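Local coordinates for ABC transporter, permease protein, putative (Porphyromonas gingivalis, PDB 2P0S) that is one domain of a putative ABC transporter permease, a membrane protein that probably takes part in ABC-type transport across the cell membrane, at residues K97-A100 and D106-Q109. Numbering follows the deposited sequence.
Sequences KKIA and DIKQ
I107 lies against A100 and I99 at a helix-loop-helix corner, where the C-terminal part of helix 80-100 meets the first turn of helix 107-114 across a short loop. The CB of I107 points toward the other helix, and its two branches part there. CG2, which sits between the backbone N and the carbonyl carbon of I107, rests on A100, 3.7 Å from A100 O. The same methyl also lies close to A100 CA and, a little farther off, to A100 CB, so it meets backbone and side chain alike. CG1 runs anti to the backbone N of I107 (chi1 -171°) and comes near both residues. It lies 4.1 Å from A100 CA and 4.0 Å from I99 CG2. No hydrogen bond joins the two segments; the corner closes by apolar packing. L111, one turn further along helix 107-114, also touches I99 and A100, and L111 of the second subunit packs on I99, so the corner also meets the other chain of the two-chain assembly. Within the second segment, Q109 NE2 reaches back to D106 O in a weak hydrogen bond of 3.5 Å. The two isoleucine side chains cross at about a right angle, I99 offering its CG2 branch. Beyond CG1 the I107 chain bends (chi2 53°), and CD1 ends 3.9 Å from I99 CG2.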
ATOM      1  N   LYS A  97       1.920 -13.116  13.794  1.00 18.90           N
ATOM      2  CA  LYS A  97       1.999 -14.482  14.193  1.00 19.74           C
ATOM      3  C   LYS A  97       3.129 -14.612  15.215  1.00 22.42           C
ATOM      4  O   LYS A  97       2.961 -15.352  16.197  1.00 22.99           O
ATOM      5  CB  LYS A  97       2.293 -15.353  12.993  1.00 22.39           C
ATOM      6  CG  LYS A  97       2.377 -16.787  13.300  1.00 22.70           C
ATOM      7  CD  LYS A  97       2.180 -17.652  12.003  1.00 26.07           C
ATOM      8  CE  LYS A  97       2.091 -19.133  12.334  1.00 27.89           C
ATOM      9  NZ  LYS A  97       2.269 -19.907  11.049  1.00 29.72           N
ATOM     10  N   LYS A  98       4.259 -13.974  14.948  1.00 20.43           N
ATOM     11  CA  LYS A  98       5.380 -14.074  15.925  1.00 22.10           C
ATOM     12  C   LYS A  98       5.025 -13.377  17.221  1.00 21.85           C
ATOM     13  O   LYS A  98       5.285 -13.884  18.309  1.00 23.27           O
ATOM     14  CB  LYS A  98       6.636 -13.435  15.381  1.00 22.59           C
ATOM     15  CG  LYS A  98       7.348 -14.257  14.300  1.00 28.80           C
ATOM     16  CD  LYS A  98       8.565 -13.489  13.771  1.00 37.19           C
ATOM     17  CE  LYS A  98       9.840 -14.034  14.372  1.00 41.12           C
ATOM     18  NZ  LYS A  98      10.803 -14.041  13.178  1.00 46.29           N
ATOM     19  N   ILE A  99       4.438 -12.196  17.151  1.00 18.57           N
ATOM     20  CA  ILE A  99       4.014 -11.469  18.394  1.00 20.07           C
ATOM     21  C   ILE A  99       3.082 -12.369  19.207  1.00 18.66           C
ATOM     22  O   ILE A  99       3.217 -12.520  20.458  1.00 21.17           O
ATOM     23  CB  ILE A  99       3.296 -10.121  18.102  1.00 20.11           C
ATOM     24  CG1 ILE A  99       4.292  -9.117  17.440  1.00 21.32           C
ATOM     25  CG2 ILE A  99       2.776  -9.475  19.446  1.00 18.40           C
ATOM     26  CD1 ILE A  99       3.549  -7.939  16.676  1.00 21.13           C
ATOM     27  N   ALA A 100       2.088 -12.975  18.548  1.00 18.84           N
ATOM     28  CA  ALA A 100       1.133 -13.780  19.276  1.00 18.78           C
ATOM     29  C   ALA A 100       1.680 -15.013  19.962  1.00 20.09           C
ATOM     30  O   ALA A 100       0.984 -15.560  20.764  1.00 22.36           O
ATOM     31  CB  ALA A 100      -0.026 -14.174  18.269  1.00 22.01           C
ATOM     32  N   ASP A 106      -4.753 -12.625  25.937  1.00 17.70           N
ATOM     33  CA  ASP A 106      -5.626 -11.872  24.957  1.00 15.89           C
ATOM     34  C   ASP A 106      -4.853 -11.170  23.811  1.00 20.18           C
ATOM     35  O   ASP A 106      -5.325 -10.180  23.173  1.00 20.40           O
ATOM     36  CB  ASP A 106      -6.534 -10.902  25.607  1.00 19.84           C
ATOM     37  CG  ASP A 106      -7.799 -11.569  26.205  1.00 27.11           C
ATOM     38  OD1 ASP A 106      -8.785 -10.769  26.372  1.00 32.77           O
ATOM     39  OD2 ASP A 106      -7.860 -12.811  26.379  1.00 28.82           O
ATOM     40  N   ILE A 107      -3.648 -11.708  23.516  1.00 16.74           N
ATOM     41  CA  ILE A 107      -2.814 -11.039  22.516  1.00 17.27           C
ATOM     42  C   ILE A 107      -3.538 -10.971  21.143  1.00 18.41           C
ATOM     43  O   ILE A 107      -3.407  -9.966  20.430  1.00 19.58           O
ATOM     44  CB  ILE A 107      -1.383 -11.621  22.461  1.00 18.96           C
ATOM     45  CG1 ILE A 107      -0.441 -10.739  21.552  1.00 16.80           C
ATOM     46  CG2 ILE A 107      -1.426 -13.124  22.066  1.00 18.04           C
ATOM     47  CD1 ILE A 107      -0.347  -9.266  21.814  1.00 18.57           C
ATOM     48  N   LYS A 108      -4.242 -12.012  20.764  1.00 19.06           N
ATOM     49  CA  LYS A 108      -4.937 -11.849  19.434  1.00 21.62           C
ATOM     50  C   LYS A 108      -5.876 -10.705  19.419  1.00 21.96           C
ATOM     51  O   LYS A 108      -5.907  -9.968  18.418  1.00 21.62           O
ATOM     52  CB  LYS A 108      -5.656 -13.112  19.025  1.00 21.97           C
ATOM     53  CG  LYS A 108      -4.593 -14.170  18.689  1.00 32.86           C
ATOM     54  CD  LYS A 108      -5.247 -15.384  18.043  1.00 40.94           C
ATOM     55  CE  LYS A 108      -4.740 -16.698  18.693  1.00 43.50           C
ATOM     56  NZ  LYS A 108      -5.372 -18.002  18.070  1.00 43.96           N
ATOM     57  N   GLN A 109      -6.640 -10.520  20.514  1.00 22.68           N
ATOM     58  CA  GLN A 109      -7.610  -9.412  20.583  1.00 21.88           C
ATOM     59  C   GLN A 109      -6.886  -8.081  20.595  1.00 21.31           C
ATOM     60  O   GLN A 109      -7.278  -7.109  19.959  1.00 20.77           O
ATOM     61  CB  GLN A 109      -8.551  -9.551  21.817  1.00 23.39           C
ATOM     62  CG  GLN A 109      -9.484 -10.823  21.786  1.00 29.47           C
ATOM     63  CD  GLN A 109      -8.845 -12.242  21.573  1.00 34.54           C
ATOM     64  OE1 GLN A 109      -9.439 -13.093  20.770  1.00 39.79           O
ATOM     65  NE2 GLN A 109      -7.682 -12.554  22.286  1.00 22.49           N
TER